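Local coordinates for protein Lys-gingipain W83 (Porphyromonas gingivalis, PDB 3KM5) that cleaves proteins after lysine as a secreted cysteine protease and possible virulence factor, this chain being its K2 cleaved adhesin domain, a calcium-binding jelly roll, at residues Phe56-Met61 and Cys163-Tyr168; Tyr82-Asn87 and Ile143-Asp148; Asp93-Met98 and Val111-Thr116. All coordinates share one frame; numbering follows the deposited sequence. Where two conformers were deposited one is given.

Contact 1 of 3, residues Phe56-Met61 and Cys163-Tyr168; sequences FSWNGM and CSDLNY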
# COMPACT_ATOMS: atom_id res chain seq x y z
N PHE A 56 6.25 -4.09 3.32
CA PHE A 56 7.38 -3.79 4.19
C PHE A 56 8.73 -3.64 3.45
O PHE A 56 9.05 -4.40 2.52
CB PHE A 56 7.50 -4.88 5.28
CG PHE A 56 6.37 -4.85 6.24
CD1 PHE A 56 6.48 -4.18 7.44
CD2 PHE A 56 5.15 -5.41 5.93
CE1 PHE A 56 5.45 -4.13 8.33
CE2 PHE A 56 4.09 -5.38 6.81
CZ PHE A 56 4.22 -4.71 8.01
N SER A 57 9.55 -2.68 3.88
CA SER A 57 10.98 -2.67 3.52
C SER A 57 11.83 -3.08 4.73
O SER A 57 13.06 -3.17 4.57
CB SER A 57 11.41 -1.33 2.97
OG SER A 57 11.33 -0.31 3.93
N TRP A 58 11.21 -3.28 5.89
CA TRP A 58 11.83 -3.95 7.06
C TRP A 58 10.72 -4.70 7.76
O TRP A 58 9.72 -4.09 8.16
CB TRP A 58 12.47 -2.98 8.06
CG TRP A 58 13.19 -3.71 9.19
CD1 TRP A 58 14.51 -4.11 9.20
CD2 TRP A 58 12.62 -4.19 10.41
NE1 TRP A 58 14.79 -4.78 10.37
CE2 TRP A 58 13.65 -4.84 11.13
CE3 TRP A 58 11.34 -4.11 10.97
CZ2 TRP A 58 13.43 -5.42 12.39
CZ3 TRP A 58 11.13 -4.68 12.22
CH2 TRP A 58 12.17 -5.33 12.91
N ASN A 59 10.92 -5.99 8.02
CA ASN A 59 9.93 -6.79 8.75
C ASN A 59 10.68 -7.94 9.42
O ASN A 59 10.74 -9.05 8.90
CB ASN A 59 8.83 -7.30 7.82
CG ASN A 59 7.78 -8.13 8.53
OD1 ASN A 59 7.60 -8.03 9.74
ND2 ASN A 59 7.04 -8.93 7.77
N GLY A 60 11.28 -7.65 10.57
CA GLY A 60 12.17 -8.60 11.24
C GLY A 60 13.56 -8.65 10.62
O GLY A 60 14.51 -9.12 11.24
N MET A 61 13.65 -8.15 9.38
CA MET A 61 14.90 -8.07 8.63
C MET A 61 14.72 -7.05 7.51
O MET A 61 13.60 -6.70 7.14
CB MET A 61 15.33 -9.43 8.08
CG MET A 61 14.48 -10.02 6.94
SD MET A 61 15.32 -11.40 6.10
CE MET A 61 14.28 -11.72 4.69
N CYS A 163 13.48 1.24 -2.67
CA CYS A 163 13.77 1.60 -1.28
C CYS A 163 14.18 0.34 -0.53
O CYS A 163 13.94 -0.78 -0.98
CB CYS A 163 12.58 2.29 -0.58
SG CYS A 163 11.10 1.27 -0.44
N SER A 164 14.83 0.53 0.60
CA SER A 164 15.28 -0.61 1.42
C SER A 164 15.45 -0.21 2.88
O SER A 164 15.94 0.89 3.17
CB SER A 164 16.60 -1.17 0.87
OG SER A 164 17.09 -2.23 1.68
N ASP A 165 15.05 -1.10 3.78
CA ASP A 165 15.40 -0.99 5.21
C ASP A 165 14.88 0.30 5.82
O ASP A 165 15.56 0.97 6.60
CB ASP A 165 16.93 -1.10 5.37
CG ASP A 165 17.36 -1.52 6.77
OD1 ASP A 165 16.56 -2.09 7.54
OD2 ASP A 165 18.55 -1.31 7.08
N LEU A 166 13.64 0.66 5.48
CA LEU A 166 12.95 1.75 6.17
C LEU A 166 11.96 1.03 7.10
O LEU A 166 12.38 0.41 8.08
CB LEU A 166 12.34 2.77 5.18
CG LEU A 166 13.26 3.87 4.57
CD1 LEU A 166 13.94 4.70 5.66
CD2 LEU A 166 14.33 3.35 3.64
N ASN A 167 10.66 1.03 6.79
CA ASN A 167 9.77 0.14 7.55
C ASN A 167 8.61 -0.40 6.71
O ASN A 167 8.66 -1.55 6.30
CB ASN A 167 9.36 0.76 8.89
CG ASN A 167 8.82 -0.24 9.93
OD1 ASN A 167 8.45 0.18 11.05
ND2 ASN A 167 8.77 -1.53 9.60
N TYR A 168 7.59 0.42 6.48
CA TYR A 168 6.38 -0.06 5.79
C TYR A 168 5.74 1.12 5.08
O TYR A 168 5.99 2.30 5.38
CB TYR A 168 5.34 -0.71 6.75
CG TYR A 168 4.93 0.18 7.87
CD1 TYR A 168 4.05 1.21 7.65
CD2 TYR A 168 5.45 0.04 9.16
CE1 TYR A 168 3.67 2.05 8.61
CE2 TYR A 168 5.05 0.89 10.18
CZ TYR A 168 4.16 1.91 9.90
OH TYR A 168 3.76 2.82 10.86

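Contact 2 of 3, residues Tyr82-Asn87 and Ile143-Asp148; sequences YYYAVN and IERTVD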
# COMPACT_ATOMS: atom_id res chain seq x y z
N TYR A 82 -6.63 8.15 -2.18
CA TYR A 82 -6.30 7.15 -1.19
C TYR A 82 -5.56 7.83 -0.05
O TYR A 82 -5.17 9.00 -0.15
CB TYR A 82 -5.44 6.01 -1.78
CG TYR A 82 -4.15 6.51 -2.39
CD1 TYR A 82 -2.97 6.53 -1.66
CD2 TYR A 82 -4.11 7.05 -3.68
CE1 TYR A 82 -1.77 7.02 -2.21
CE2 TYR A 82 -2.93 7.54 -4.23
CZ TYR A 82 -1.78 7.52 -3.50
OH TYR A 82 -0.64 8.04 -4.08
N TYR A 83 -5.36 7.07 1.01
CA TYR A 83 -4.57 7.49 2.16
C TYR A 83 -3.46 6.48 2.40
O TYR A 83 -3.68 5.29 2.31
CB TYR A 83 -5.45 7.62 3.43
CG TYR A 83 -6.62 8.55 3.24
CD1 TYR A 83 -6.58 9.88 3.63
CD2 TYR A 83 -7.79 8.09 2.64
CE1 TYR A 83 -7.70 10.74 3.42
CE2 TYR A 83 -8.86 8.91 2.42
CZ TYR A 83 -8.83 10.22 2.82
OH TYR A 83 -9.93 11.05 2.57
N TYR A 84 -2.26 6.99 2.68
CA TYR A 84 -1.14 6.15 3.05
C TYR A 84 -0.57 6.56 4.38
O TYR A 84 -0.75 7.68 4.85
CB TYR A 84 -0.06 6.17 1.96
CG TYR A 84 0.85 7.38 1.91
CD1 TYR A 84 1.95 7.49 2.74
CD2 TYR A 84 0.59 8.41 1.03
CE1 TYR A 84 2.78 8.58 2.69
CE2 TYR A 84 1.45 9.49 0.94
CZ TYR A 84 2.51 9.58 1.78
OH TYR A 84 3.35 10.68 1.68
N ALA A 85 0.15 5.63 4.98
CA ALA A 85 0.85 5.89 6.23
C ALA A 85 2.21 5.18 6.19
O ALA A 85 2.34 4.12 5.64
CB ALA A 85 0.00 5.43 7.43
N VAL A 86 3.20 5.80 6.79
CA VAL A 86 4.52 5.20 6.92
C VAL A 86 4.95 5.34 8.38
O VAL A 86 4.28 5.98 9.17
CB VAL A 86 5.59 5.84 5.99
CG1 VAL A 86 5.21 5.65 4.53
CG2 VAL A 86 5.75 7.33 6.28
N ASN A 87 6.05 4.70 8.73
CA ASN A 87 6.67 4.90 10.05
C ASN A 87 7.46 6.19 9.96
O ASN A 87 8.45 6.26 9.21
CB ASN A 87 7.60 3.73 10.36
CG ASN A 87 8.27 3.85 11.69
OD1 ASN A 87 8.40 4.94 12.26
ND2 ASN A 87 8.66 2.71 12.23
N ILE A 143 -1.94 10.21 5.18
CA ILE A 143 -1.74 11.28 4.21
C ILE A 143 -2.61 11.04 2.98
O ILE A 143 -2.56 9.96 2.41
CB ILE A 143 -0.27 11.29 3.78
CG1 ILE A 143 0.64 11.55 5.01
CG2 ILE A 143 -0.01 12.33 2.69
CD1 ILE A 143 0.34 12.81 5.69
N GLU A 144 -3.35 12.06 2.54
CA GLU A 144 -4.24 11.95 1.39
C GLU A 144 -3.49 12.22 0.08
O GLU A 144 -2.67 13.14 0.01
CB GLU A 144 -5.42 12.92 1.53
CG GLU A 144 -6.47 12.75 0.42
CD GLU A 144 -7.70 13.63 0.54
OE1 GLU A 144 -7.81 14.43 1.49
OE2 GLU A 144 -8.56 13.52 -0.36
N ARG A 145 -3.82 11.48 -0.95
CA ARG A 145 -3.37 11.73 -2.32
C ARG A 145 -4.50 11.54 -3.29
O ARG A 145 -5.34 10.70 -3.05
CB ARG A 145 -2.25 10.75 -2.69
CG ARG A 145 -0.95 10.95 -1.91
CD ARG A 145 -0.24 12.22 -2.29
NE ARG A 145 0.99 12.47 -1.54
CZ ARG A 145 1.13 13.36 -0.56
NH1 ARG A 145 0.12 14.07 -0.09
NH2 ARG A 145 2.32 13.51 0.02
N THR A 146 -4.51 12.33 -4.36
CA THR A 146 -5.49 12.23 -5.44
C THR A 146 -4.69 12.25 -6.75
O THR A 146 -3.99 13.23 -7.03
CB THR A 146 -6.49 13.41 -5.36
OG1 THR A 146 -7.16 13.42 -4.10
CG2 THR A 146 -7.53 13.33 -6.46
N VAL A 147 -4.84 11.19 -7.53
CA VAL A 147 -4.02 10.97 -8.70
C VAL A 147 -4.92 10.84 -9.93
O VAL A 147 -5.88 10.07 -9.93
CB VAL A 147 -3.18 9.70 -8.53
CG1 VAL A 147 -2.43 9.35 -9.82
CG2 VAL A 147 -2.19 9.93 -7.39
N ASP A 148 -4.61 11.62 -10.95
CA ASP A 148 -5.35 11.61 -12.20
C ASP A 148 -5.05 10.29 -12.96
O ASP A 148 -3.91 9.88 -13.03
CB ASP A 148 -4.90 12.77 -13.11
CG ASP A 148 -5.17 14.15 -12.55
OD1 ASP A 148 -5.93 14.31 -11.58
OD2 ASP A 148 -4.63 15.10 -13.16

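Contact 3 of 3, residues Asp93-Met98 and Val111-Thr116; sequences DHYAVM and VVFEET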
# COMPACT_ATOMS: atom_id res chain seq x y z
N ASP A 93 9.52 5.06 2.40
CA ASP A 93 9.06 3.88 1.71
C ASP A 93 8.42 4.27 0.36
O ASP A 93 7.23 4.41 0.19
CB ASP A 93 8.17 3.10 2.64
CG ASP A 93 8.96 2.14 3.48
OD1 ASP A 93 9.41 1.12 2.95
OD2 ASP A 93 9.13 2.42 4.69
N HIS A 94 9.31 4.48 -0.59
CA HIS A 94 9.01 4.93 -1.93
C HIS A 94 7.95 4.05 -2.60
O HIS A 94 8.04 2.79 -2.54
CB HIS A 94 10.32 4.95 -2.77
CG HIS A 94 10.14 5.53 -4.14
ND1 HIS A 94 10.30 6.87 -4.40
CD2 HIS A 94 9.79 4.96 -5.32
CE1 HIS A 94 10.05 7.11 -5.67
NE2 HIS A 94 9.74 5.96 -6.26
N TYR A 95 7.01 4.69 -3.27
CA TYR A 95 6.01 3.94 -4.02
C TYR A 95 5.54 4.70 -5.24
O TYR A 95 5.67 5.93 -5.33
CB TYR A 95 4.84 3.55 -3.10
CG TYR A 95 3.95 4.72 -2.82
CD1 TYR A 95 2.78 4.90 -3.56
CD2 TYR A 95 4.28 5.67 -1.88
CE1 TYR A 95 2.00 6.02 -3.39
CE2 TYR A 95 3.48 6.80 -1.68
CZ TYR A 95 2.30 6.95 -2.44
OH TYR A 95 1.46 8.07 -2.33
N ALA A 96 5.01 3.96 -6.19
CA ALA A 96 4.37 4.49 -7.38
C ALA A 96 2.92 4.06 -7.47
O ALA A 96 2.58 3.00 -7.07
CB ALA A 96 5.12 4.03 -8.65
N VAL A 97 2.10 4.89 -8.11
CA VAL A 97 0.78 4.51 -8.61
C VAL A 97 1.00 4.36 -10.13
O VAL A 97 1.62 5.23 -10.79
CB VAL A 97 -0.29 5.59 -8.32
CG1 VAL A 97 -1.64 5.25 -8.91
CG2 VAL A 97 -0.41 5.84 -6.81
N MET A 98 0.55 3.23 -10.68
CA MET A 98 0.71 2.92 -12.08
C MET A 98 -0.60 2.52 -12.69
O MET A 98 -1.54 2.12 -12.00
CB MET A 98 1.69 1.76 -12.23
CG MET A 98 2.96 1.94 -11.39
SD MET A 98 4.15 0.63 -11.67
CE MET A 98 4.78 1.02 -13.29
N VAL A 111 4.06 4.31 -14.86
CA VAL A 111 3.95 5.16 -13.67
C VAL A 111 3.17 6.41 -14.03
O VAL A 111 3.44 7.04 -15.07
CB VAL A 111 5.36 5.59 -13.16
CG1 VAL A 111 5.25 6.53 -11.99
CG2 VAL A 111 6.20 4.41 -12.75
N VAL A 112 2.17 6.75 -13.21
CA VAL A 112 1.47 8.01 -13.34
C VAL A 112 1.73 8.95 -12.16
O VAL A 112 1.40 10.13 -12.25
CB VAL A 112 -0.07 7.80 -13.51
CG1 VAL A 112 -0.35 7.02 -14.78
CG2 VAL A 112 -0.73 7.14 -12.35
N PHE A 113 2.25 8.44 -11.04
CA PHE A 113 2.59 9.24 -9.86
C PHE A 113 3.58 8.44 -9.04
O PHE A 113 3.40 7.25 -8.91
CB PHE A 113 1.35 9.53 -8.98
CG PHE A 113 1.70 10.09 -7.63
CD1 PHE A 113 2.32 11.33 -7.53
CD2 PHE A 113 1.52 9.34 -6.47
CE1 PHE A 113 2.74 11.82 -6.29
CE2 PHE A 113 1.89 9.85 -5.23
CZ PHE A 113 2.49 11.08 -5.15
N GLU A 114 4.60 9.07 -8.47
CA GLU A 114 5.40 8.37 -7.46
C GLU A 114 6.07 9.37 -6.54
O GLU A 114 6.23 10.54 -6.91
CB GLU A 114 6.38 7.34 -8.06
CG GLU A 114 7.45 7.90 -8.91
CD GLU A 114 8.38 6.83 -9.54
OE1 GLU A 114 8.75 7.02 -10.71
OE2 GLU A 114 8.78 5.84 -8.88
N GLU A 115 6.41 8.93 -5.34
CA GLU A 115 6.98 9.78 -4.33
C GLU A 115 7.69 8.97 -3.26
O GLU A 115 7.57 7.75 -3.18
CB GLU A 115 5.93 10.68 -3.68
CG GLU A 115 4.99 9.91 -2.79
CD GLU A 115 3.99 10.78 -2.05
OE1 GLU A 115 4.27 11.98 -1.84
OE2 GLU A 115 2.88 10.30 -1.75
N THR A 116 8.52 9.68 -2.51
CA THR A 116 9.17 9.14 -1.36
C THR A 116 8.59 9.88 -0.16
O THR A 116 8.81 11.09 -0.01
CB THR A 116 10.69 9.40 -1.41
OG1 THR A 116 11.22 8.89 -2.63
CG2 THR A 116 11.39 8.68 -0.29

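Contact 1 of 3, residues Phe56-Met61 and Cys163-Tyr168
Ser57 sits at the middle of this contact and is bonded through its backbone and its side chain. Its N gives a hydrogen bond of 2.8 Å to Asn167 O. The same oxygen also accepts from Trp58 N, at 3.1 Å. The first donor stands above the carbonyl plane, and the second is tilted 18° from it. Two successive N-H groups thus grip one carbonyl. Ser57 O in turn receives Asp165 N. The hydroxyl works on the same loop: Ser57 OG accepts Leu166 N at 2.9 Å. With chi1 at 65°, OG lies between its own N and carbonyl carbon, on the side of the 163-168 loop.

Trp58 reaches across with its CB, which rests 3.4 Å from Leu166 O. Its indole carbon CD1 lies 3.3 Å from Asp165 OD1, with ring and carboxylate planes 30° apart. Asn167 ND2 lies at the edge of the indole and makes a weak bond to Trp58 O. Where strand 51-56 ends and strand 168-177 begins, Tyr168 CB packs over one face of the Phe56 ring as a CH-pi contact, 4.1 Å from the ring centroid. Phe56 and Tyr168 form a non-hydrogen-bonded antiparallel pair.

A second shell fixes these groups. Asp93 binds Ser57 OG through one carboxylate oxygen and Asn167 N through the other, which ties both loops to a third. Arg126 makes a salt bridge to Asp165 OD1 and a cation-pi contact with Trp58. Asn167 also bonds Asn87 and Phe127 O; the Tyr168 hydroxyl bonds Ser140, and its side chain touches Pro138 of the experimentally found cleavage site Lys137-Pro138.

The arrangement is that of two connecting loops of a jelly roll, held together by backbone and polar bonds just beyond the antiparallel pairing of strands 51-56 and 168-177.

Contact 2 of 3, residues Tyr82-Asn87 and Ile143-Asp148
Antiparallel pairing of strands 79-86 and 143-148 forms this part of a jelly-roll sheet. Tyr82 and Arg145 are a hydrogen-bonded pair, with Tyr82 N to Arg145 O at 3.0 Å and Arg145 N to Tyr82 O at 2.9 Å. Tyr84 and Ile143 repeat the pattern. Between them, Tyr83 and Glu144 form a non-hydrogen-bonded pair.

Tyr82, Tyr84, Ile143 and Arg145 share one face. Arg145 CB lies over the Tyr82 ring, 3.8 Å from its centroid, in a CH-pi contact. Ile143 CB lies likewise over the Tyr84 ring, 3.9 Å from its centroid. The Arg145 chain bends at chi2 (-70°), which brings NE to the edge of the Tyr84 ring. Its NH1 bonds Glu144 O, and its NE makes a salt bridge to Glu115 of the facing sheet. The Tyr82 hydroxyl bonds that of Tyr95.

On the other face, the Tyr83 ring and the extended Glu144 chain lie side by side, Tyr83 CE1 3.7 Å from Glu144 CB. Tyr83 stacks on His47, and its OH bonds Lys81.

The two faces differ as in a beta sandwich: one packs against the second sheet, and the other carries the partly exposed Tyr83 and the exposed Glu144.

Contact 3 of 3, residues Asp93-Met98 and Val111-Thr116
A beta hairpin, strands 95-100 and 109-115, is formed here, and its second strand is one of the two outer strands of a five-stranded sheet. Tyr95 pairs with Glu115, and Val97 with Phe113, as hydrogen-bonded antiparallel pairs. The register then slips by one residue in a classic beta bulge. Val97 O accepts from both Val112 N, at 2.9 Å, and Phe113 N, at 3.3 Å. At Val112 the chain turns a corner.

The tightly packed side carries Tyr95, Val97, Phe113 and Glu115, and it faces the other sheet. Val97 CG2 meets the edge of the Phe113 ring at CD2. Phe113 CE2 lies 3.4 Å from Tyr95 OH, which is in the plane of the Phe113 ring. Tyr95 and Glu115 run side by side in the same direction. Both have CG between the backbone N and the carbonyl carbon (chi1 76° and 71°), which lets the phenol meet the carboxylate. Both polar ends have a further partner on the facing sheet, and the arginine there may favour the charged form of Glu115.

The other face is looser toward its 111-116 edge, where Val111 and Thr116 are exposed and Glu114 partly so; Ala96 and Met98 on that face are buried. Met98 CE touches Val111 CG2 at 3.7 Å, and Ala96 CB lies against Glu114 CB. The imidazole of His94 is held at both nitrogens. ND1 shares a hydrogen bond of 2.8 Å with Thr116 OG1. NE2 donates to Glu114 OE2, which lies in the imidazole plane but is met from above its own carboxylate plane. That oxygen also bonds the Tyr161 hydroxyl. On the packed side, Tyr95 OH donates to Glu115 OE2 at 2.7 Å, and the carboxylate oxygen accepts through its anti lone pair.

Overall arrangement
All three contacts lie in one cleaved adhesin domain. Along the chain, contact 3 is nested inside the loop closed by contact 2, and contact 2 inside that closed by contact 1. Contacts 2 and 3 belong to opposite sheets of the jelly roll. Their centres are about 10 Å apart, and they meet through side chains in the sandwich interior. Contact 1 joins two loops at one end of the sheet of contact 2: strand 168-177 pairs with both 51-56 and 79-86. Its centre is about 19 Å from that of contact 2 and 17 Å from that of contact 3. Side-chain packing and polar bonds link the two sheets, and further polar bonds, through Asn87 and Asp93, tie contact 1 to both.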